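Local atomic coordinates of MccF (Escherichia coli, PDB entry 4IIY), a protein that acts in self-immunity against the peptide-nucleotide antibiotic microcin C7, probably as a hydrolase of the peptidase S66 family. Residues I46-S51 with L77-L82; S50-A55 with G119-S124; I113-G118 with G165-P170. The protein carries 1 engineered substitution. All blocks are in the same frame, centred on the assembly; numbering follows the deposited sequence.

Contact 1. Residues I46-S51 with L77-L82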
loop_
_atom_site.group_PDB
_atom_site.type_symbol
_atom_site.label_atom_id
_atom_site.label_comp_id
_atom_site.label_asym_id
_atom_site.label_seq_id
_atom_site.Cartn_x
_atom_site.Cartn_y
_atom_site.Cartn_z
ATOM N N ILE B 46 23.248 10.693 20.616
ATOM C CA ILE B 46 22.225 10.193 19.708
ATOM C C ILE B 46 20.874 10.444 20.359
ATOM O O ILE B 46 20.672 10.062 21.513
ATOM C CB ILE B 46 22.396 8.674 19.485
ATOM C CG1 ILE B 46 23.755 8.368 18.831
ATOM C CG2 ILE B 46 21.240 8.124 18.653
ATOM C CD1 ILE B 46 24.105 6.884 18.753
ATOM N N GLY B 47 19.956 11.093 19.646
ATOM C CA GLY B 47 18.595 11.244 20.135
ATOM C C GLY B 47 17.688 10.261 19.431
ATOM O O GLY B 47 17.907 9.982 18.256
ATOM N N PHE B 48 16.689 9.727 20.126
ATOM C CA PHE B 48 15.792 8.774 19.487
ATOM C C PHE B 48 14.327 9.184 19.570
ATOM O O PHE B 48 13.902 9.848 20.529
ATOM C CB PHE B 48 16.040 7.337 19.973
ATOM C CG PHE B 48 15.931 7.133 21.467
ATOM C CD1 PHE B 48 14.697 6.988 22.071
ATOM C CD2 PHE B 48 17.073 7.030 22.256
ATOM C CE1 PHE B 48 14.592 6.740 23.437
ATOM C CE2 PHE B 48 16.974 6.791 23.628
ATOM C CZ PHE B 48 15.734 6.655 24.218
ATOM N N PHE B 49 13.566 8.798 18.546
ATOM C CA PHE B 49 12.169 9.203 18.416
ATOM C C PHE B 49 11.310 8.022 17.978
ATOM O O PHE B 49 11.807 7.089 17.339
ATOM C CB PHE B 49 12.038 10.343 17.394
ATOM C CG PHE B 49 12.356 9.925 15.985
ATOM C CD1 PHE B 49 11.344 9.579 15.108
ATOM C CD2 PHE B 49 13.665 9.831 15.553
ATOM C CE1 PHE B 49 11.639 9.167 13.823
ATOM C CE2 PHE B 49 13.963 9.432 14.271
ATOM C CZ PHE B 49 12.946 9.088 13.405
ATOM N N SER B 50 10.023 8.075 18.313
ATOM C CA SER B 50 9.059 7.037 17.951
ATOM C C SER B 50 7.974 7.636 17.053
ATOM O O SER B 50 6.955 8.152 17.528
ATOM C CB SER B 50 8.441 6.432 19.213
ATOM O OG SER B 50 9.440 5.895 20.078
ATOM N N SER B 51 8.201 7.567 15.746
ATOM C CA SER B 51 7.292 8.198 14.791
ATOM C C SER B 51 6.075 7.343 14.451
ATOM O O SER B 51 5.181 7.801 13.733
ATOM C CB SER B 51 8.020 8.599 13.504
ATOM O OG SER B 51 8.597 7.483 12.834
ATOM N N LEU B 77 22.762 9.180 25.149
ATOM C CA LEU B 77 21.445 9.100 24.526
ATOM C C LEU B 77 20.478 10.148 25.062
ATOM O O LEU B 77 20.418 10.404 26.270
ATOM C CB LEU B 77 20.846 7.710 24.728
ATOM C CG LEU B 77 21.698 6.532 24.273
ATOM C CD1 LEU B 77 20.949 5.230 24.489
ATOM C CD2 LEU B 77 22.102 6.677 22.818
ATOM N N VAL B 78 19.730 10.758 24.149
ATOM C CA VAL B 78 18.632 11.649 24.497
ATOM C C VAL B 78 17.324 10.979 24.084
ATOM O O VAL B 78 17.118 10.634 22.915
ATOM C CB VAL B 78 18.759 13.021 23.804
ATOM C CG1 VAL B 78 17.500 13.860 24.014
ATOM C CG2 VAL B 78 19.991 13.765 24.309
ATOM N N SER B 79 16.443 10.786 25.053
ATOM C CA SER B 79 15.160 10.147 24.810
ATOM C C SER B 79 14.134 11.145 24.286
ATOM O O SER B 79 13.886 12.172 24.908
ATOM C CB SER B 79 14.662 9.528 26.115
ATOM O OG SER B 79 13.428 8.864 25.937
ATOM N N GLY B 80 13.522 10.837 23.148
ATOM C CA GLY B 80 12.461 11.680 22.624
ATOM C C GLY B 80 11.297 11.768 23.596
ATOM O O GLY B 80 11.089 10.876 24.417
ATOM N N LYS B 81 10.522 12.842 23.500
ATOM C CA LYS B 81 9.472 13.112 24.485
ATOM C C LYS B 81 8.312 12.101 24.505
ATOM O O LYS B 81 7.524 12.096 25.452
ATOM C CB LYS B 81 8.929 14.533 24.315
ATOM C CG LYS B 81 8.126 14.716 23.037
ATOM C CD LYS B 81 7.878 16.182 22.717
ATOM C CE LYS B 81 6.734 16.757 23.524
ATOM N NZ LYS B 81 6.097 17.892 22.792
ATOM N N LEU B 82 8.195 11.236 23.494
ATOM C CA LEU B 82 7.131 10.219 23.500
ATOM C C LEU B 82 7.601 8.863 24.036
ATOM O O LEU B 82 6.842 7.891 24.057
ATOM C CB LEU B 82 6.509 10.057 22.108
ATOM C CG LEU B 82 5.820 11.313 21.576
ATOM C CD1 LEU B 82 5.253 11.067 20.183
ATOM C CD2 LEU B 82 4.719 11.791 22.514
#
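F48 lays one face of its ring over the neighbouring strand. The CA of S79 sits 3.9 Å from the ring centroid of F48, 23° off the normal, a CH-pi contact, and V78 O lies over the same face. The first torsion (chi1 57°) sets CG between backbone N and carbonyl carbon, which swings the ring over S79. CB of L77 meets the ring edge, 4.1 Å from CE2 of F48, while CD2 of L77 rests 3.9 Å from CB of I46. Backbone bonds join the strands: V78 N to I46 O at 2.9 Å, F48 N to V78 O, and a weak, bent one from G80 N to F48 O. A CB on G80 would strike that last carbonyl. Without this ring, as with an alanine here, F63 of helix 60-72, whose ring meets that of F48 at about 80°, would probably lose its aromatic mate and a gap would open beside CB of L77. Farther out, E100 of helix 94-105 takes S50 N on one carboxylate oxygen and L82 N on the other. Parallel adjacent strands linked through helices 55-58 and 60-72 form a beta-alpha-beta crossover, with 76-79 outermost in the sheet.

Contact 2. Residues S50-A55 with G119-S124. With 1EI (5'-O-(L-alpha-glutamylsulfamoyl)inosine), chain K.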
loop_
_atom_site.group_PDB
_atom_site.type_symbol
_atom_site.label_atom_id
_atom_site.label_comp_id
_atom_site.label_asym_id
_atom_site.label_seq_id
_atom_site.Cartn_x
_atom_site.Cartn_y
_atom_site.Cartn_z
ATOM N N SER B 50 10.023 8.075 18.313
ATOM C CA SER B 50 9.059 7.037 17.951
ATOM C C SER B 50 7.974 7.636 17.053
ATOM O O SER B 50 6.955 8.152 17.528
ATOM C CB SER B 50 8.441 6.432 19.213
ATOM O OG SER B 50 9.440 5.895 20.078
ATOM N N SER B 51 8.201 7.567 15.746
ATOM C CA SER B 51 7.292 8.198 14.791
ATOM C C SER B 51 6.075 7.343 14.451
ATOM O O SER B 51 5.181 7.801 13.733
ATOM C CB SER B 51 8.020 8.599 13.504
ATOM O OG SER B 51 8.597 7.483 12.834
ATOM N N SER B 52 6.016 6.120 14.974
ATOM C CA SER B 52 4.870 5.254 14.716
ATOM C C SER B 52 4.573 4.332 15.906
ATOM O O SER B 52 3.964 4.774 16.888
ATOM C CB SER B 52 5.063 4.474 13.408
ATOM O OG SER B 52 3.859 3.849 12.997
ATOM N N ALA B 53 4.984 3.070 15.851
ATOM C CA ALA B 53 4.630 2.122 16.912
ATOM C C ALA B 53 5.310 2.457 18.237
ATOM O O ALA B 53 6.480 2.842 18.248
ATOM C CB ALA B 53 4.971 0.698 16.498
ATOM N N PRO B 54 4.591 2.287 19.362
ATOM C CA PRO B 54 5.134 2.674 20.671
ATOM C C PRO B 54 5.989 1.579 21.315
ATOM O O PRO B 54 5.718 1.160 22.452
ATOM C CB PRO B 54 3.869 2.907 21.497
ATOM C CG PRO B 54 2.908 1.893 20.956
ATOM C CD PRO B 54 3.168 1.904 19.454
ATOM N N ALA B 55 7.033 1.139 20.626
ATOM C CA ALA B 55 7.782 -0.023 21.082
ATOM C C ALA B 55 8.664 0.222 22.301
ATOM O O ALA B 55 9.125 -0.742 22.905
ATOM C CB ALA B 55 8.583 -0.667 19.928
ATOM N N GLY B 119 6.634 0.955 12.035
ATOM C CA GLY B 119 5.213 0.771 12.238
ATOM C C GLY B 119 4.481 0.960 10.921
ATOM O O GLY B 119 4.667 0.185 9.981
ATOM N N ASP B 120 3.666 2.010 10.843
ATOM C CA ASP B 120 2.801 2.260 9.690
ATOM C C ASP B 120 2.587 3.747 9.398
ATOM O O ASP B 120 2.083 4.084 8.324
ATOM C CB ASP B 120 1.416 1.649 9.924
ATOM C CG ASP B 120 1.429 0.147 9.927
ATOM O OD1 ASP B 120 1.375 -0.451 8.831
ATOM O OD2 ASP B 120 1.476 -0.438 11.024
ATOM N N ASN B 121 2.925 4.626 10.341
ATOM C CA ASN B 121 2.287 5.943 10.395
ATOM C C ASN B 121 3.190 7.164 10.302
ATOM O O ASN B 121 2.724 8.289 10.514
ATOM C CB ASN B 121 1.379 6.022 11.634
ATOM C CG ASN B 121 0.277 5.002 11.581
ATOM O OD1 ASN B 121 0.165 4.144 12.441
ATOM N ND2 ASN B 121 -0.523 5.055 10.521
ATOM N N SER B 122 4.462 6.987 9.981
ATOM C CA SER B 122 5.328 8.158 9.951
ATOM C C SER B 122 5.000 9.110 8.803
ATOM O O SER B 122 5.274 10.307 8.919
ATOM C CB SER B 122 6.810 7.793 9.974
ATOM O OG SER B 122 7.256 7.323 8.722
ATOM N N ASN B 123 4.380 8.615 7.729
ATOM C CA ASN B 123 3.995 9.528 6.646
ATOM C C ASN B 123 3.087 10.665 7.124
ATOM O O ASN B 123 3.112 11.758 6.554
ATOM C CB ASN B 123 3.417 8.806 5.410
ATOM C CG ASN B 123 2.044 8.181 5.655
ATOM O OD1 ASN B 123 1.754 7.680 6.747
ATOM N ND2 ASN B 123 1.191 8.194 4.625
ATOM N N SER B 124 2.300 10.420 8.169
ATOM C CA SER B 124 1.414 11.459 8.698
ATOM C C SER B 124 2.162 12.715 9.130
ATOM O O SER B 124 1.591 13.809 9.133
ATOM C CB SER B 124 0.633 10.954 9.904
ATOM O OG SER B 124 -0.296 9.952 9.556
HETATM O O6 1EI K . 6.740 -9.318 18.366
HETATM C C6 1EI K . 7.674 -9.384 17.537
HETATM N N1 1EI K . 8.371 -10.524 17.356
HETATM C C2 1EI K . 9.381 -10.609 16.472
HETATM N N3 1EI K . 9.778 -9.578 15.707
HETATM C C5 1EI K . 8.048 -8.207 16.733
HETATM C C4 1EI K . 9.157 -8.383 15.800
HETATM N N7 1EI K . 7.638 -6.927 16.612
HETATM C C8 1EI K . 8.416 -6.334 15.675
HETATM N N9 1EI K . 9.314 -7.210 15.198
HETATM C "C1'" 1EI K . 10.326 -6.946 14.161
HETATM O "O4'" 1EI K . 10.771 -5.597 14.185
HETATM C "C2'" 1EI K . 9.684 -7.146 12.804
HETATM O "O2'" 1EI K . 9.857 -8.497 12.376
HETATM C "C3'" 1EI K . 10.431 -6.171 11.922
HETATM O "O3'" 1EI K . 11.397 -6.876 11.145
HETATM C "C4'" 1EI K . 11.167 -5.235 12.864
HETATM C "C5'" 1EI K . 10.844 -3.774 12.581
HETATM O "O5'" 1EI K . 9.453 -3.509 12.789
HETATM S SBF 1EI K . 8.859 -2.222 12.202
HETATM O OAE 1EI K . 7.781 -1.780 13.060
HETATM O OAF 1EI K . 9.936 -1.269 12.146
HETATM N NAQ 1EI K . 8.374 -2.578 10.776
HETATM C C 1EI K . 7.907 -1.721 9.843
HETATM O O 1EI K . 7.792 -0.505 9.938
HETATM C CA 1EI K . 7.523 -2.332 8.526
HETATM N N 1EI K . 7.622 -3.780 8.579
HETATM C CB 1EI K . 6.119 -1.881 8.138
HETATM C CG 1EI K . 6.009 -1.653 6.633
HETATM C CD 1EI K . 5.817 -2.967 5.909
HETATM O OE1 1EI K . 6.117 -4.028 6.492
HETATM O OE2 1EI K . 5.363 -2.934 4.752
HETATM O O HOH W 1 1.777 3.306 14.418
#
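The hydroxyl of S52 reaches into the turn at G119-N121 and is held there by three bonds. OG accepts from D120 N at 2.8 Å, almost straight at 172°, and from N121 N at 2.9 Å, more bent at 142°. It gives its own proton to a water 2.6 Å away from S52 OG, and this water donates in turn to N121 OD1. With chi1 at -168°, OG lies opposite the backbone N of S52 and is carried out to the two amides. G119 lies so close that a CB on it would collide with S52 OG, and its backbone angles alone call for glycine. G119 N donates to the glutamyl carbonyl O of the bound ligand at 2.8 Å, consistent with an oxyanion-hole donor. Beside S52, S51 OG rests against CB of S122, 3.4 Å away, in van der Waals contact. S122 N bonds to the carboxylate of D146, and N121 ND2 to A277 O of the second subunit. The two loops leave strands 45-49 and 110-115; R97 of helix 94-105 bonds to the carbonyls of both S51 and N121, and L150 of helix 148-158 packs on S51 and S122.

Contact 3. Residues I113-G118 with G165-P170. With 1EI (5'-O-(L-alpha-glutamylsulfamoyl)inosine), chain K.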
loop_
_atom_site.group_PDB
_atom_site.type_symbol
_atom_site.label_atom_id
_atom_site.label_comp_id
_atom_site.label_asym_id
_atom_site.label_seq_id
_atom_site.Cartn_x
_atom_site.Cartn_y
_atom_site.Cartn_z
ATOM N N ILE B 113 20.015 11.500 14.860
ATOM C CA ILE B 113 18.618 11.282 15.225
ATOM C C ILE B 113 18.208 9.909 14.694
ATOM O O ILE B 113 18.207 9.685 13.480
ATOM C CB ILE B 113 17.717 12.389 14.644
ATOM C CG1 ILE B 113 18.078 13.740 15.275
ATOM C CG2 ILE B 113 16.245 12.071 14.864
ATOM C CD1 ILE B 113 17.323 14.923 14.688
ATOM N N MET B 114 17.895 8.999 15.615
ATOM C CA MET B 114 17.693 7.584 15.318
ATOM C C MET B 114 16.276 7.140 15.666
ATOM O O MET B 114 15.783 7.396 16.766
ATOM C CB MET B 114 18.699 6.750 16.122
ATOM C CG MET B 114 18.561 5.238 15.952
ATOM S SD MET B 114 19.767 4.309 16.944
ATOM C CE MET B 114 21.282 4.685 16.054
ATOM N N SER B 115 15.617 6.469 14.728
ATOM C CA SER B 115 14.314 5.890 14.984
ATOM C C SER B 115 14.389 4.816 16.058
ATOM O O SER B 115 15.340 4.037 16.073
ATOM C CB SER B 115 13.797 5.280 13.685
ATOM O OG SER B 115 12.582 4.594 13.885
ATOM N N THR B 116 13.396 4.747 16.940
ATOM C CA THR B 116 13.315 3.596 17.843
ATOM C C THR B 116 12.845 2.326 17.112
ATOM O O THR B 116 13.380 1.230 17.340
ATOM C CB THR B 116 12.381 3.846 19.033
ATOM O OG1 THR B 116 11.074 4.170 18.543
ATOM C CG2 THR B 116 12.907 4.975 19.927
ATOM N N ILE B 117 11.842 2.493 16.246
ATOM C CA ILE B 117 11.217 1.415 15.485
ATOM C C ILE B 117 10.268 2.061 14.480
ATOM O O ILE B 117 9.937 3.243 14.597
ATOM C CB ILE B 117 10.431 0.451 16.411
ATOM C CG1 ILE B 117 10.187 -0.907 15.742
ATOM C CG2 ILE B 117 9.119 1.087 16.880
ATOM C CD1 ILE B 117 9.870 -2.026 16.741
ATOM N N GLY B 118 9.820 1.282 13.507
ATOM C CA GLY B 118 8.860 1.748 12.524
ATOM C C GLY B 118 7.418 1.535 12.939
ATOM O O GLY B 118 7.020 1.906 14.047
ATOM N N GLY B 165 19.185 2.406 7.733
ATOM C CA GLY B 165 20.044 1.699 8.657
ATOM C C GLY B 165 19.360 1.472 9.982
ATOM O O GLY B 165 18.140 1.617 10.092
ATOM N N PRO B 166 20.147 1.108 11.003
ATOM C CA PRO B 166 19.600 0.671 12.288
ATOM C C PRO B 166 18.585 1.595 12.945
ATOM O O PRO B 166 18.749 2.820 12.972
ATOM C CB PRO B 166 20.842 0.596 13.183
ATOM C CG PRO B 166 21.945 0.254 12.255
ATOM C CD PRO B 166 21.592 0.833 10.904
ATOM N N ALA B 167 17.548 0.966 13.490
ATOM C CA ALA B 167 16.649 1.565 14.467
ATOM C C ALA B 167 16.983 0.953 15.826
ATOM O O ALA B 167 17.350 -0.223 15.927
ATOM C CB ALA B 167 15.193 1.313 14.090
ATOM N N LEU B 168 16.856 1.747 16.877
ATOM C CA LEU B 168 17.371 1.369 18.181
ATOM C C LEU B 168 16.871 0.011 18.668
ATOM O O LEU B 168 17.671 -0.839 19.083
ATOM C CB LEU B 168 17.033 2.471 19.178
ATOM C CG LEU B 168 17.418 2.237 20.642
ATOM C CD1 LEU B 168 18.908 2.081 20.801
ATOM C CD2 LEU B 168 16.876 3.375 21.512
ATOM N N ILE B 169 15.564 -0.192 18.607
ATOM C CA ILE B 169 14.958 -1.382 19.192
ATOM C C ILE B 169 15.198 -2.656 18.363
ATOM O O ILE B 169 15.818 -3.606 18.850
ATOM C CB ILE B 169 13.468 -1.141 19.561
ATOM C CG1 ILE B 169 13.364 -0.008 20.592
ATOM C CG2 ILE B 169 12.820 -2.426 20.065
ATOM C CD1 ILE B 169 11.935 0.388 20.941
ATOM N N PRO B 170 14.742 -2.696 17.102
ATOM C CA PRO B 170 14.961 -3.946 16.364
ATOM C C PRO B 170 16.437 -4.194 16.071
ATOM O O PRO B 170 16.882 -5.336 16.114
ATOM C CB PRO B 170 14.175 -3.734 15.059
ATOM C CG PRO B 170 14.095 -2.252 14.900
ATOM C CD PRO B 170 13.994 -1.708 16.308
HETATM O O6 1EI K . 6.740 -9.318 18.366
HETATM C C6 1EI K . 7.674 -9.384 17.537
HETATM N N1 1EI K . 8.371 -10.524 17.356
HETATM C C2 1EI K . 9.381 -10.609 16.472
HETATM N N3 1EI K . 9.778 -9.578 15.707
HETATM C C5 1EI K . 8.048 -8.207 16.733
HETATM C C4 1EI K . 9.157 -8.383 15.800
HETATM N N7 1EI K . 7.638 -6.927 16.612
HETATM C C8 1EI K . 8.416 -6.334 15.675
HETATM N N9 1EI K . 9.314 -7.210 15.198
HETATM C "C1'" 1EI K . 10.326 -6.946 14.161
HETATM O "O4'" 1EI K . 10.771 -5.597 14.185
HETATM C "C2'" 1EI K . 9.684 -7.146 12.804
HETATM O "O2'" 1EI K . 9.857 -8.497 12.376
HETATM C "C3'" 1EI K . 10.431 -6.171 11.922
HETATM O "O3'" 1EI K . 11.397 -6.876 11.145
HETATM C "C4'" 1EI K . 11.167 -5.235 12.864
HETATM C "C5'" 1EI K . 10.844 -3.774 12.581
HETATM O "O5'" 1EI K . 9.453 -3.509 12.789
HETATM S SBF 1EI K . 8.859 -2.222 12.202
HETATM O OAE 1EI K . 7.781 -1.780 13.060
HETATM O OAF 1EI K . 9.936 -1.269 12.146
HETATM N NAQ 1EI K . 8.374 -2.578 10.776
HETATM C C 1EI K . 7.907 -1.721 9.843
HETATM O O 1EI K . 7.792 -0.505 9.938
HETATM C CA 1EI K . 7.523 -2.332 8.526
HETATM N N 1EI K . 7.622 -3.780 8.579
HETATM C CB 1EI K . 6.119 -1.881 8.138
HETATM C CG 1EI K . 6.009 -1.653 6.633
HETATM C CD 1EI K . 5.817 -2.967 5.909
HETATM O OE1 1EI K . 6.117 -4.028 6.492
HETATM O OE2 1EI K . 5.363 -2.934 4.752
#
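L168 and I169 give their backbone N-H groups to S115 and T116, docking the start of the weakly bonded helix 168-172 where strand 110-115 runs into its loop, in the mostly parallel sheet of this alpha/beta domain. L168 N lies 2.9 Å from S115 O and I169 N 2.9 Å from T116 O, and both donors lie in the plane of their carbonyls. This middle is the tight part. Around T116 O close in CB of I169, at 3.2 Å from that oxygen, CD of P170, at the same distance, and CB of A167 farther off. I169 turns its CG1 beside its own backbone N (chi1 -61°), which brings CD1 to CB of T116. The T116 hydroxyl faces elsewhere, bonded to S50 OG and F49 O.

Packing is looser at both ends, although every touching residue is buried. At one end M114 runs out extended and then bends at its last torsion (chi3 -71°), so that SD lies 4.0 Å from CB of L168, the two side chains crossing at about a right angle. CG of M114 passes P166 O, a buried carbonyl with no partner in the model. L168 itself packs on F63, V67 and L70 of helix 60-72. At the other end I117 CG1 meets P170 CD at 3.9 Å, and these two residues line the ligand pocket: CB of P170 stands 4.0 Å from the ribose O4', while I117 CG1 approaches the sulfamoyl oxygens. G118 follows, where a CB would run into the glutamyl carbonyl O of the ligand. G118 N also donates to sulfamoyl OAF at 2.9 Å, a bond bent to 137°.

The three contacts lie in the N-terminal part of the chain, their centres 10 to 13 Å apart. Contact 1 joins strands 45-49 and 76-79 and closes along the chain before contact 3 opens. Contacts 1 and 2 start from the same stretch and share S50 and S51, whereas the segments of contacts 2 and 3 alternate in sequence. Strands 45-49 and 110-115, neighbours in one sheet, tie contact 1 to contact 3 through G47 O and M114 N; A53 N and G118 O, 3.0 Å apart, do so for contacts 2 and 3. The sheet thus carries loops whose G118 and G119 amides hold the ligand near H338 and A145, predicted catalytic positions, the latter engineered here.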